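Local coordinates for Ent-copalyl diphosphate synthase (Streptomyces platensis, PDB 5BP8), which is a mainly helical bacterial member of the terpene cyclase family, related in sequence to the squalene-hopene cyclases, at residues A[20-25]-A[246-251]; A[36-41]-A[45-50]; A[81-86]-A[136-141]. All coordinates share one frame; numbering follows the deposited sequence. Where two conformers were deposited one is given.

Contact 1. Residues A[20-25]-A[246-251]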
ATOM      1  N   VAL A  20       6.964 -18.683  -0.740  1.00 25.20           N
ATOM      2  CA  VAL A  20       6.184 -19.816  -1.206  1.00 26.45           C
ATOM      3  C   VAL A  20       5.188 -20.290  -0.146  1.00 27.14           C
ATOM      4  O   VAL A  20       4.052 -20.633  -0.452  1.00 26.46           O
ATOM      5  CB  VAL A  20       7.110 -21.008  -1.606  1.00 27.23           C
ATOM      6  CG1 VAL A  20       6.309 -22.283  -1.755  1.00 28.70           C
ATOM      7  CG2 VAL A  20       7.835 -20.682  -2.894  1.00 26.56           C
ATOM      8  N   ALA A  21       5.625 -20.319   1.102  1.00 27.38           N
ATOM      9  CA  ALA A  21       4.807 -20.881   2.168  1.00 26.87           C
ATOM     10  C   ALA A  21       3.720 -19.905   2.629  1.00 25.45           C
ATOM     11  O   ALA A  21       2.907 -20.263   3.471  1.00 25.66           O
ATOM     12  CB  ALA A  21       5.683 -21.263   3.342  1.00 28.88           C
ATOM     13  N   ASP A  22       3.706 -18.696   2.071  1.00 23.02           N
ATOM     14  CA  ASP A  22       2.727 -17.674   2.456  1.00 22.79           C
ATOM     15  C   ASP A  22       1.829 -17.286   1.264  1.00 22.01           C
ATOM     16  O   ASP A  22       2.155 -16.399   0.473  1.00 23.14           O
ATOM     17  CB  ASP A  22       3.444 -16.456   3.037  1.00 22.18           C
ATOM     18  CG  ASP A  22       2.474 -15.345   3.472  1.00 22.56           C
ATOM     19  OD1 ASP A  22       1.250 -15.619   3.555  1.00 21.00           O
ATOM     20  OD2 ASP A  22       2.951 -14.215   3.744  1.00 22.89           O
ATOM     21  N   PRO A  23       0.693 -17.964   1.130  1.00 22.34           N
ATOM     22  CA  PRO A  23      -0.200 -17.682   0.015  1.00 21.89           C
ATOM     23  C   PRO A  23      -0.980 -16.365   0.164  1.00 21.40           C
ATOM     24  O   PRO A  23      -1.716 -15.967  -0.758  1.00 22.76           O
ATOM     25  CB  PRO A  23      -1.146 -18.877   0.022  1.00 23.03           C
ATOM     26  CG  PRO A  23      -1.256 -19.241   1.458  1.00 23.07           C
ATOM     27  CD  PRO A  23       0.137 -19.006   2.023  1.00 22.90           C
ATOM     28  N   TRP A  24      -0.835 -15.704   1.300  1.00 20.15           N
ATOM     29  CA  TRP A  24      -1.489 -14.403   1.505  1.00 20.07           C
ATOM     30  C   TRP A  24      -0.586 -13.227   1.120  1.00 19.68           C
ATOM     31  O   TRP A  24      -1.065 -12.179   0.724  1.00 21.28           O
ATOM     32  CB  TRP A  24      -1.848 -14.230   2.966  1.00 20.07           C
ATOM     33  CG  TRP A  24      -2.861 -15.208   3.525  1.00 19.67           C
ATOM     34  CD1 TRP A  24      -2.648 -16.517   3.905  1.00 21.21           C
ATOM     35  CD2 TRP A  24      -4.242 -14.945   3.759  1.00 19.27           C
ATOM     36  NE1 TRP A  24      -3.825 -17.066   4.390  1.00 20.46           N
ATOM     37  CE2 TRP A  24      -4.816 -16.113   4.317  1.00 19.25           C
ATOM     38  CE3 TRP A  24      -5.045 -13.814   3.597  1.00 18.69           C
ATOM     39  CZ2 TRP A  24      -6.154 -16.177   4.685  1.00 18.51           C
ATOM     40  CZ3 TRP A  24      -6.345 -13.871   3.962  1.00 17.95           C
ATOM     41  CH2 TRP A  24      -6.906 -15.040   4.515  1.00 18.11           C
ATOM     42  N   GLY A  25       0.714 -13.376   1.330  1.00 19.92           N
ATOM     43  CA  GLY A  25       1.614 -12.243   1.376  1.00 19.77           C
ATOM     44  C   GLY A  25       1.491 -11.593   2.746  1.00 19.93           C
ATOM     45  O   GLY A  25       0.502 -11.822   3.462  1.00 19.48           O
ATOM     46  N   GLN A 246      -7.583 -11.763  11.243  1.00 18.72           N
ATOM     47  CA  GLN A 246      -7.376 -11.216  12.579  1.00 19.26           C
ATOM     48  C   GLN A 246      -6.490 -12.157  13.419  1.00 20.04           C
ATOM     49  O   GLN A 246      -5.611 -11.694  14.191  1.00 19.50           O
ATOM     50  CB  GLN A 246      -8.711 -10.857  13.267  1.00 19.53           C
ATOM     51  CG  GLN A 246      -9.546 -12.014  13.791  1.00 20.97           C
ATOM     52  CD  GLN A 246      -9.028 -12.573  15.103  1.00 21.75           C
ATOM     53  OE1 GLN A 246      -8.476 -11.856  15.937  1.00 21.69           O
ATOM     54  NE2 GLN A 246      -9.229 -13.867  15.304  1.00 23.47           N
ATOM     55  N   ALA A 247      -6.690 -13.469  13.234  1.00 19.74           N
ATOM     56  CA  ALA A 247      -5.937 -14.474  13.972  1.00 21.05           C
ATOM     57  C   ALA A 247      -4.459 -14.397  13.675  1.00 20.96           C
ATOM     58  O   ALA A 247      -3.615 -14.562  14.570  1.00 20.16           O
ATOM     59  CB  ALA A 247      -6.472 -15.867  13.665  1.00 22.35           C
ATOM     60  N   ARG A 248      -4.134 -14.070  12.429  1.00 19.72           N
ATOM     61  CA  ARG A 248      -2.764 -14.015  12.017  1.00 21.03           C
ATOM     62  C   ARG A 248      -1.981 -13.009  12.854  1.00 20.54           C
ATOM     63  O   ARG A 248      -0.809 -13.233  13.156  1.00 21.34           O
ATOM     64  CB  ARG A 248      -2.674 -13.650  10.533  1.00 21.09           C
ATOM     65  CG  ARG A 248      -1.257 -13.662  10.009  1.00 22.19           C
ATOM     66  CD  ARG A 248      -1.226 -13.522   8.506  1.00 21.89           C
ATOM     67  NE  ARG A 248       0.132 -13.690   7.998  1.00 22.00           N
ATOM     68  CZ  ARG A 248       0.498 -13.391   6.758  1.00 22.09           C
ATOM     69  NH1 ARG A 248      -0.373 -12.860   5.895  1.00 20.90           N
ATOM     70  NH2 ARG A 248       1.749 -13.598   6.384  1.00 23.36           N
ATOM     71  N   PHE A 249      -2.635 -11.922  13.262  1.00 19.18           N
ATOM     72  CA  PHE A 249      -1.957 -10.848  13.994  1.00 20.14           C
ATOM     73  C   PHE A 249      -2.394 -10.674  15.427  1.00 20.00           C
ATOM     74  O   PHE A 249      -1.975  -9.720  16.089  1.00 20.70           O
ATOM     75  CB  PHE A 249      -2.154  -9.526  13.239  1.00 20.48           C
ATOM     76  CG  PHE A 249      -1.667  -9.598  11.829  1.00 20.81           C
ATOM     77  CD1 PHE A 249      -0.303  -9.601  11.569  1.00 20.85           C
ATOM     78  CD2 PHE A 249      -2.560  -9.781  10.780  1.00 21.14           C
ATOM     79  CE1 PHE A 249       0.174  -9.690  10.272  1.00 20.80           C
ATOM     80  CE2 PHE A 249      -2.091  -9.875   9.473  1.00 21.28           C
ATOM     81  CZ  PHE A 249      -0.714  -9.837   9.231  1.00 21.18           C
ATOM     82  N   GLY A 250      -3.232 -11.569  15.908  1.00 20.21           N
ATOM     83  CA  GLY A 250      -3.789 -11.472  17.261  1.00 20.76           C
ATOM     84  C   GLY A 250      -4.802 -10.354  17.474  1.00 20.64           C
ATOM     85  O   GLY A 250      -4.895  -9.809  18.586  1.00 20.50           O
ATOM     86  N   GLY A 251      -5.577 -10.030  16.435  1.00 18.77           N
ATOM     87  CA  GLY A 251      -6.682  -9.054  16.544  1.00 18.50           C
ATOM     88  C   GLY A 251      -6.649  -7.952  15.480  1.00 18.83           C
ATOM     89  O   GLY A 251      -7.588  -7.822  14.690  1.00 17.84           O
TER

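Contact 2. Residues A[36-41]-A[45-50]. With SO4 (sulfate ion), chain E.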
ATOM      1  N   ARG A  36     -12.132  -0.008  11.579  1.00 14.93           N
ATOM      2  CA  ARG A  36     -13.322  -0.402  10.835  1.00 15.67           C
ATOM      3  C   ARG A  36     -13.935  -1.700  11.408  1.00 15.81           C
ATOM      4  O   ARG A  36     -15.171  -1.791  11.514  1.00 15.35           O
ATOM      5  CB  ARG A  36     -13.077  -0.540   9.335  1.00 15.80           C
ATOM      6  CG  ARG A  36     -12.823   0.771   8.570  1.00 16.01           C
ATOM      7  CD  ARG A  36     -13.955   1.803   8.657  1.00 16.69           C
ATOM      8  NE  ARG A  36     -13.867   2.519   9.921  1.00 16.45           N
ATOM      9  CZ  ARG A  36     -14.891   2.841  10.699  1.00 17.15           C
ATOM     10  NH1 ARG A  36     -14.643   3.403  11.889  1.00 16.66           N
ATOM     11  NH2 ARG A  36     -16.148   2.653  10.305  1.00 17.39           N
ATOM     12  N   LEU A  37     -13.105  -2.689  11.767  1.00 15.58           N
ATOM     13  CA  LEU A  37     -13.650  -3.917  12.327  1.00 15.68           C
ATOM     14  C   LEU A  37     -14.279  -3.724  13.678  1.00 16.48           C
ATOM     15  O   LEU A  37     -15.290  -4.387  14.002  1.00 17.39           O
ATOM     16  CB  LEU A  37     -12.607  -5.043  12.334  1.00 16.52           C
ATOM     17  CG  LEU A  37     -12.148  -5.541  10.955  1.00 17.00           C
ATOM     18  CD1 LEU A  37     -11.287  -6.784  11.111  1.00 18.10           C
ATOM     19  CD2 LEU A  37     -13.318  -5.807  10.032  1.00 18.55           C
ATOM     20  N   VAL A  38     -13.683  -2.856  14.505  1.00 16.25           N
ATOM     21  CA  VAL A  38     -14.279  -2.494  15.787  1.00 16.90           C
ATOM     22  C   VAL A  38     -15.666  -1.908  15.560  1.00 17.31           C
ATOM     23  O   VAL A  38     -16.636  -2.231  16.281  1.00 17.94           O
ATOM     24  CB  VAL A  38     -13.396  -1.489  16.568  1.00 16.36           C
ATOM     25  CG1 VAL A  38     -14.154  -0.898  17.733  1.00 16.80           C
ATOM     26  CG2 VAL A  38     -12.130  -2.167  17.064  1.00 16.78           C
ATOM     27  N   SER A  39     -15.780  -1.033  14.574  1.00 16.55           N
ATOM     28  CA  SER A  39     -17.059  -0.367  14.325  1.00 17.68           C
ATOM     29  C   SER A  39     -18.095  -1.298  13.687  1.00 18.41           C
ATOM     30  O   SER A  39     -19.276  -1.313  14.087  1.00 18.41           O
ATOM     31  CB  SER A  39     -16.840   0.836  13.421  1.00 17.68           C
ATOM     32  OG  SER A  39     -18.001   1.644  13.391  1.00 19.59           O
ATOM     33  N   LEU A  40     -17.661  -2.073  12.699  1.00 18.74           N
ATOM     34  CA  LEU A  40     -18.580  -2.851  11.855  1.00 20.14           C
ATOM     35  C   LEU A  40     -18.751  -4.305  12.240  1.00 20.30           C
ATOM     36  O   LEU A  40     -19.762  -4.895  11.859  1.00 20.76           O
ATOM     37  CB  LEU A  40     -18.120  -2.814  10.393  1.00 20.48           C
ATOM     38  CG  LEU A  40     -18.018  -1.420   9.781  1.00 21.65           C
ATOM     39  CD1 LEU A  40     -17.413  -1.493   8.391  1.00 23.55           C
ATOM     40  CD2 LEU A  40     -19.343  -0.662   9.770  1.00 23.47           C
ATOM     41  N   ALA A  41     -17.786  -4.885  12.959  1.00 19.77           N
ATOM     42  CA  ALA A  41     -17.779  -6.322  13.231  1.00 20.57           C
ATOM     43  C   ALA A  41     -17.425  -6.661  14.683  1.00 19.96           C
ATOM     44  O   ALA A  41     -16.453  -7.344  14.946  1.00 19.59           O
ATOM     45  CB  ALA A  41     -16.861  -7.038  12.243  1.00 20.38           C
ATOM     46  N   ASP A  45     -13.974 -12.385  16.586  1.00 19.89           N
ATOM     47  CA  ASP A  45     -12.926 -12.695  17.556  0.60 21.28           C
ATOM     48  C   ASP A  45     -11.821 -11.627  17.500  1.00 20.67           C
ATOM     49  O   ASP A  45     -11.502 -11.115  16.417  1.00 18.60           O
ATOM     50  CB  ASP A  45     -12.312 -14.076  17.255  0.60 22.91           C
ATOM     51  CG  ASP A  45     -13.175 -15.253  17.751  0.60 25.18           C
ATOM     52  OD1 ASP A  45     -14.128 -15.043  18.528  0.60 25.91           O
ATOM     53  OD2 ASP A  45     -12.875 -16.408  17.359  0.60 28.00           O
ATOM     54  N   GLY A  46     -11.248 -11.301  18.656  1.00 20.95           N
ATOM     55  CA  GLY A  46     -10.133 -10.337  18.718  1.00 20.41           C
ATOM     56  C   GLY A  46     -10.609  -8.897  18.856  1.00 20.06           C
ATOM     57  O   GLY A  46      -9.815  -7.973  18.731  1.00 19.39           O
ATOM     58  N   HIS A  47     -11.883  -8.701  19.204  1.00 20.16           N
ATOM     59  CA  HIS A  47     -12.464  -7.355  19.293  1.00 19.65           C
ATOM     60  C   HIS A  47     -11.783  -6.543  20.395  1.00 19.98           C
ATOM     61  O   HIS A  47     -11.363  -5.406  20.171  1.00 19.51           O
ATOM     62  CB  HIS A  47     -13.980  -7.458  19.511  1.00 19.46           C
ATOM     63  CG  HIS A  47     -14.683  -6.146  19.662  1.00 19.60           C
ATOM     64  ND1 HIS A  47     -14.949  -5.308  18.602  1.00 19.36           N
ATOM     65  CD2 HIS A  47     -15.216  -5.551  20.750  1.00 20.79           C
ATOM     66  CE1 HIS A  47     -15.590  -4.243  19.036  1.00 20.09           C
ATOM     67  NE2 HIS A  47     -15.782  -4.374  20.333  1.00 21.18           N
ATOM     68  N   ARG A  48     -11.623  -7.131  21.572  1.00 20.24           N
ATOM     69  CA  ARG A  48     -10.923  -6.436  22.658  1.00 22.06           C
ATOM     70  C   ARG A  48      -9.474  -6.139  22.309  1.00 21.27           C
ATOM     71  O   ARG A  48      -8.968  -5.067  22.632  1.00 21.18           O
ATOM     72  CB  ARG A  48     -11.034  -7.213  23.973  1.00 25.13           C
ATOM     73  CG  ARG A  48     -12.455  -7.110  24.523  1.00 28.08           C
ATOM     74  CD  ARG A  48     -12.724  -8.083  25.651  1.00 32.63           C
ATOM     75  NE  ARG A  48     -12.657  -9.471  25.193  1.00 36.35           N
ATOM     76  CZ  ARG A  48     -12.676 -10.530  26.001  1.00 41.26           C
ATOM     77  NH1 ARG A  48     -12.606 -11.756  25.488  1.00 42.25           N
ATOM     78  NH2 ARG A  48     -12.758 -10.364  27.321  1.00 41.19           N
ATOM     79  N   GLU A  49      -8.822  -7.056  21.620  1.00 20.40           N
ATOM     80  CA  GLU A  49      -7.454  -6.828  21.193  0.60 19.88           C
ATOM     81  C   GLU A  49      -7.355  -5.642  20.242  1.00 19.50           C
ATOM     82  O   GLU A  49      -6.344  -4.898  20.253  1.00 18.53           O
ATOM     83  CB  GLU A  49      -6.914  -8.091  20.532  0.60 20.11           C
ATOM     84  CG  GLU A  49      -6.558  -9.182  21.529  0.60 20.85           C
ATOM     85  CD  GLU A  49      -7.748 -10.024  22.021  0.60 21.16           C
ATOM     86  OE1 GLU A  49      -8.957  -9.837  21.654  0.60 19.42           O
ATOM     87  OE2 GLU A  49      -7.440 -10.917  22.829  0.60 23.01           O
ATOM     88  N   ARG A  50      -8.373  -5.478  19.386  1.00 17.56           N
ATOM     89  CA  ARG A  50      -8.398  -4.366  18.430  1.00 17.47           C
ATOM     90  C   ARG A  50      -8.611  -3.045  19.147  1.00 17.04           C
ATOM     91  O   ARG A  50      -7.976  -2.055  18.826  1.00 16.31           O
ATOM     92  CB  ARG A  50      -9.453  -4.588  17.344  1.00 17.05           C
ATOM     93  CG  ARG A  50      -9.052  -5.697  16.370  1.00 17.23           C
ATOM     94  CD  ARG A  50      -9.965  -5.767  15.139  1.00 17.44           C
ATOM     95  NE  ARG A  50     -11.206  -6.473  15.469  1.00 17.79           N
ATOM     96  CZ  ARG A  50     -11.336  -7.800  15.588  1.00 18.07           C
ATOM     97  NH1 ARG A  50     -12.524  -8.312  15.959  1.00 18.42           N
ATOM     98  NH2 ARG A  50     -10.317  -8.625  15.368  1.00 17.81           N
TER
HETATM   99  S   SO4 E 704     -13.068 -10.875  21.745  0.80 38.83           S
HETATM  100  O1  SO4 E 704     -11.734 -11.500  21.425  0.80 38.57           O
HETATM  101  O2  SO4 E 704     -13.857 -10.797  20.496  0.80 32.96           O
HETATM  102  O3  SO4 E 704     -13.746 -11.751  22.719  0.80 38.23           O
HETATM  103  O4  SO4 E 704     -12.793  -9.564  22.379  0.80 31.25           O
HETATM  104  O   HOH W   1     -13.960  -5.867  16.087  1.00 16.33           O

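Contact 3. Residues A[81-86]-A[136-141]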
ATOM      1  N   ALA A  81     -14.942   4.566  15.321  1.00 16.25           N
ATOM      2  CA  ALA A  81     -15.028   3.251  15.954  1.00 16.79           C
ATOM      3  C   ALA A  81     -15.228   3.383  17.454  1.00 17.85           C
ATOM      4  O   ALA A  81     -16.064   2.657  18.057  1.00 17.06           O
ATOM      5  CB  ALA A  81     -13.809   2.427  15.660  1.00 16.47           C
ATOM      6  N   LEU A  82     -14.490   4.296  18.079  1.00 17.46           N
ATOM      7  CA  LEU A  82     -14.625   4.479  19.524  1.00 19.08           C
ATOM      8  C   LEU A  82     -15.993   5.013  19.913  1.00 19.08           C
ATOM      9  O   LEU A  82     -16.582   4.536  20.902  1.00 19.31           O
ATOM     10  CB  LEU A  82     -13.503   5.356  20.105  1.00 19.16           C
ATOM     11  CG  LEU A  82     -12.096   4.718  20.043  1.00 20.95           C
ATOM     12  CD1 LEU A  82     -11.011   5.765  20.289  1.00 21.01           C
ATOM     13  CD2 LEU A  82     -11.952   3.553  21.025  1.00 22.01           C
ATOM     14  N   LEU A  83     -16.531   5.955  19.138  1.00 18.73           N
ATOM     15  CA  LEU A  83     -17.880   6.468  19.413  1.00 20.15           C
ATOM     16  C   LEU A  83     -18.914   5.342  19.257  1.00 21.12           C
ATOM     17  O   LEU A  83     -19.829   5.182  20.085  1.00 21.48           O
ATOM     18  CB  LEU A  83     -18.224   7.651  18.518  1.00 20.68           C
ATOM     19  CG  LEU A  83     -17.501   8.986  18.810  1.00 21.12           C
ATOM     20  CD1 LEU A  83     -17.601   9.939  17.633  1.00 20.73           C
ATOM     21  CD2 LEU A  83     -18.075   9.622  20.083  1.00 22.56           C
ATOM     22  N   THR A  84     -18.779   4.563  18.188  1.00 20.66           N
ATOM     23  CA  THR A  84     -19.662   3.429  17.969  1.00 21.41           C
ATOM     24  C   THR A  84     -19.583   2.424  19.126  1.00 21.81           C
ATOM     25  O   THR A  84     -20.633   1.995  19.639  1.00 21.18           O
ATOM     26  CB  THR A  84     -19.388   2.762  16.606  1.00 21.65           C
ATOM     27  OG1 THR A  84     -19.737   3.688  15.574  1.00 22.80           O
ATOM     28  CG2 THR A  84     -20.185   1.481  16.433  1.00 22.17           C
ATOM     29  N   GLU A  85     -18.373   2.068  19.554  1.00 21.49           N
ATOM     30  CA  GLU A  85     -18.196   1.140  20.680  1.00 21.65           C
ATOM     31  C   GLU A  85     -18.798   1.665  21.975  1.00 23.24           C
ATOM     32  O   GLU A  85     -19.498   0.913  22.693  1.00 22.50           O
ATOM     33  CB  GLU A  85     -16.727   0.830  20.902  1.00 22.53           C
ATOM     34  CG  GLU A  85     -16.394  -0.050  22.103  1.00 23.92           C
ATOM     35  CD  GLU A  85     -16.952  -1.463  22.019  1.00 26.31           C
ATOM     36  OE1 GLU A  85     -17.186  -1.954  20.907  1.00 27.07           O
ATOM     37  OE2 GLU A  85     -17.146  -2.093  23.076  1.00 28.61           O
ATOM     38  N   LEU A  86     -18.542   2.942  22.272  1.00 22.45           N
ATOM     39  CA  LEU A  86     -19.053   3.571  23.501  1.00 24.08           C
ATOM     40  C   LEU A  86     -20.574   3.603  23.529  1.00 25.95           C
ATOM     41  O   LEU A  86     -21.175   3.519  24.606  1.00 26.05           O
ATOM     42  CB  LEU A  86     -18.481   4.977  23.656  1.00 23.10           C
ATOM     43  CG  LEU A  86     -17.056   4.960  24.182  1.00 23.83           C
ATOM     44  CD1 LEU A  86     -16.342   6.252  23.819  1.00 24.25           C
ATOM     45  CD2 LEU A  86     -17.069   4.733  25.684  1.00 25.07           C
ATOM     46  N   ALA A 136     -19.324  12.024   8.517  1.00 18.42           N
ATOM     47  CA  ALA A 136     -20.781  12.008   8.700  1.00 19.71           C
ATOM     48  C   ALA A 136     -21.187  11.068   9.835  1.00 20.25           C
ATOM     49  O   ALA A 136     -22.044  11.430  10.645  1.00 19.96           O
ATOM     50  CB  ALA A 136     -21.506  11.625   7.406  1.00 20.80           C
ATOM     51  N   ASP A 137     -20.561   9.892   9.938  1.00 18.97           N
ATOM     52  CA  ASP A 137     -20.913   8.967  11.026  1.00 20.09           C
ATOM     53  C   ASP A 137     -20.484   9.521  12.378  1.00 19.74           C
ATOM     54  O   ASP A 137     -21.212   9.378  13.369  1.00 20.16           O
ATOM     55  CB  ASP A 137     -20.309   7.577  10.801  1.00 20.85           C
ATOM     56  CG  ASP A 137     -21.108   6.740   9.789  1.00 23.47           C
ATOM     57  OD1 ASP A 137     -22.287   7.080   9.517  1.00 26.74           O
ATOM     58  OD2 ASP A 137     -20.576   5.719   9.314  1.00 25.89           O
ATOM     59  N   ILE A 138     -19.326  10.169  12.415  1.00 18.28           N
ATOM     60  CA  ILE A 138     -18.874  10.837  13.654  1.00 18.23           C
ATOM     61  C   ILE A 138     -19.895  11.896  14.079  1.00 19.41           C
ATOM     62  O   ILE A 138     -20.356  11.909  15.218  1.00 19.19           O
ATOM     63  CB  ILE A 138     -17.484  11.468  13.496  1.00 17.56           C
ATOM     64  CG1 ILE A 138     -16.433  10.349  13.411  1.00 16.97           C
ATOM     65  CG2 ILE A 138     -17.177  12.403  14.680  1.00 17.95           C
ATOM     66  CD1 ILE A 138     -15.069  10.842  12.958  1.00 17.15           C
ATOM     67  N   ASN A 139     -20.314  12.732  13.144  1.00 19.56           N
ATOM     68  CA  ASN A 139     -21.268  13.765  13.488  1.00 20.37           C
ATOM     69  C   ASN A 139     -22.602  13.194  13.969  1.00 20.59           C
ATOM     70  O   ASN A 139     -23.188  13.720  14.904  1.00 21.32           O
ATOM     71  CB  ASN A 139     -21.445  14.751  12.335  1.00 20.96           C
ATOM     72  CG  ASN A 139     -20.290  15.699  12.240  1.00 21.54           C
ATOM     73  OD1 ASN A 139     -19.705  16.065  13.271  1.00 22.75           O
ATOM     74  ND2 ASN A 139     -19.940  16.116  11.024  1.00 21.20           N
ATOM     75  N   THR A 140     -23.034  12.092  13.376  1.00 20.18           N
ATOM     76  CA  THR A 140     -24.224  11.396  13.852  1.00 21.81           C
ATOM     77  C   THR A 140     -24.072  10.935  15.287  1.00 22.42           C
ATOM     78  O   THR A 140     -24.985  11.146  16.127  1.00 22.09           O
ATOM     79  CB  THR A 140     -24.581  10.231  12.899  1.00 21.57           C
ATOM     80  OG1 THR A 140     -24.900  10.799  11.623  1.00 22.66           O
ATOM     81  CG2 THR A 140     -25.757   9.449  13.401  1.00 23.70           C
ATOM     82  N   ARG A 141     -22.924  10.332  15.597  1.00 22.07           N
ATOM     83  CA  ARG A 141     -22.656   9.876  16.953  1.00 22.92           C
ATOM     84  C   ARG A 141     -22.562  11.033  17.945  1.00 22.64           C
ATOM     85  O   ARG A 141     -23.042  10.912  19.068  1.00 23.87           O
ATOM     86  CB  ARG A 141     -21.374   9.056  17.028  1.00 23.44           C
ATOM     87  CG  ARG A 141     -21.393   7.796  16.184  1.00 25.42           C
ATOM     88  CD  ARG A 141     -22.176   6.694  16.826  1.00 29.62           C
ATOM     89  NE  ARG A 141     -22.132   5.506  15.976  1.00 35.21           N
ATOM     90  CZ  ARG A 141     -22.904   4.435  16.155  1.00 40.92           C
ATOM     91  NH1 ARG A 141     -23.796   4.388  17.160  1.00 42.56           N
ATOM     92  NH2 ARG A 141     -22.796   3.410  15.313  1.00 42.79           N
TER

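Contact 1. Residues A[20-25]-A[246-251]
An Asx turn headed by Asp22 and the C-terminal end of helix 237-249 are bridged here by the long side chain of Arg248. In the turn, Asp22 OD1 accepts from Trp24 N at 3.1 Å, which ties OD1 to the backbone, while OD2 meets the arginine. Arg248 NH2 lies 3.0 Å from Asp22 OD2 in a hydrogen-bonded salt bridge. The carboxylate and guanidinium planes stand nearly perpendicular, 86° apart; NH2 meets OD2 from above the carboxylate plane, and the pair is held by one nitrogen and one oxygen. The second bond is straighter: Arg248 NH1 reaches Gly25 O at 2.8 Å with an N-H...O angle of 165°, and this carbonyl oxygen lies close to the guanidinium plane. Two different nitrogens are thus engaged, one by a charged group and one by the backbone, which should fix the rotation of the guanidinium. Arg248 NH1 also lies 3.6 Å from Trp24 CB, where the two side chains run past each other in opposite directions.

Arg248 can span the gap because its chain is extended from CG to NE, starting from a CG placed opposite the backbone N (chi1 -176°). Near its root, Arg248 CG sits 3.9 Å above one face of the Phe249 ring, toward the rim. Beyond these residues the helix closes in a Schellman motif with Gly250 at positive phi, and Gln246 O accepts from both Phe249 N and Gly251 N. The loop 20-25 leads from helix 7-20 toward helix 31-40; Arg248 ties it to helix 237-249, along which Trp24 also packs on Asp244 and Val245, while its backbone bonds to Ile259 just before helix 260-274.

Contact 2. Residues A[36-41]-A[45-50]
Val38 stands roughly perpendicular to the His47 side chain, its CG1 lying 3.9 Å from His47 CE1. The same CE1 lies 3.6 Å from Val38 O, which stands at the edge of the imidazole, near the ring plane. Val38's other methyl, CG2, packs on Arg50 CB at 3.6 Å, and these two side chains lie alongside, pointing opposite ways. Arg50 passes next to Leu37, with Arg50 NE 3.7 Å from Leu37 CB, then bends at chi3 (-80°) back toward the start of its own helix. There NH1 and NH2 both grip Asp45 O end-on, close to the guanidinium plane, while Gly46 O covers one face of the group; NH2 bonds Gly251 O as well.

A water joins three groups: it donates to Ala41 O, accepts from Arg50 NH1 at 2.8 Å, and bonds His47 ND1, also at 2.8 Å, at the ring edge. The other ring nitrogen, NE2, is hydrogen-bonded to Glu85 OE1 of helix 72-86. At the N-terminus of helix 47-57 a sulfate ion, probably from the crystallisation liquor, takes bonds from the backbone N of Gly46, His47 and Arg48; its O4 accepts from both Arg48 N and Arg48 NE (each 2.8 Å), and its O3 from Arg48 NH1.

The contact packs helix 31-40 against helix 47-57, which follows after a short turn, with helix 72-86 against Val38, helix 221-228 against Leu37, and helix 237-249 against Arg50.

Contact 3. Residues A[81-86]-A[136-141]
A bend at chi2 (-78°) turns the Arg141 side chain across the last turns of helix 72-86, bringing its guanidinium over Thr84. Thr84 in turn has OG1 opposite its own carbonyl carbon (chi1 -66°), which sets the hydroxyl 3.0 Å from Arg141 NE and 3.1 Å from Arg141 NH2. The carbon atoms of Thr84 pack on the guanidinium: CB lies over one face, and the methyl CG2 comes within 3.4 Å of Arg141 NH2. Thr84 CA is 3.7 Å above the guanidinium plane, displaced toward the rim, so the flat group rests on the threonine's backbone end as well as on its side chain. Thr84 OG1 has a hydrogen-bond partner one turn earlier, Glu80 OE2, in its own helix.

Nearer the backbone, the aliphatic part of the arginine lies alongside Leu83, with the CB atoms of Leu83 and Arg141 3.8 Å apart. Leu83 CD1 extends further to Ile138 CG2, 3.9 Å away, the leucine side chain set nearly square to that of the isoleucine.

The two segments run in broadly the same direction, their axes 35° apart and 9.6 Å at closest approach. Ile138 continues the packing along helix 72-86 at Leu76 and Val79. Helix 98-116 meets Leu83 through Cys105, and helix 31-40 packs on Ala81.

Contacts 2 and 3 follow one another along the chain, both inside the long loop that contact 1 closes. Contacts 1 and 2, whose centres are about 17 Å apart, meet where Gly251 O lies 2.9 Å from Arg50 NH2, a probable hydrogen bond. Contacts 2 and 3 are nearer, with centres about 14 Å apart, and join through His47 NE2 and Glu85 OE1 at 2.9 Å and through Val38 packing on Ala81. Contact 2 is therefore the middle piece: contacts 1 and 3 do not touch, their nearest atoms being about 12 Å apart. The sulfate ion sits in contact 2, at the N-terminus of helix 47-57.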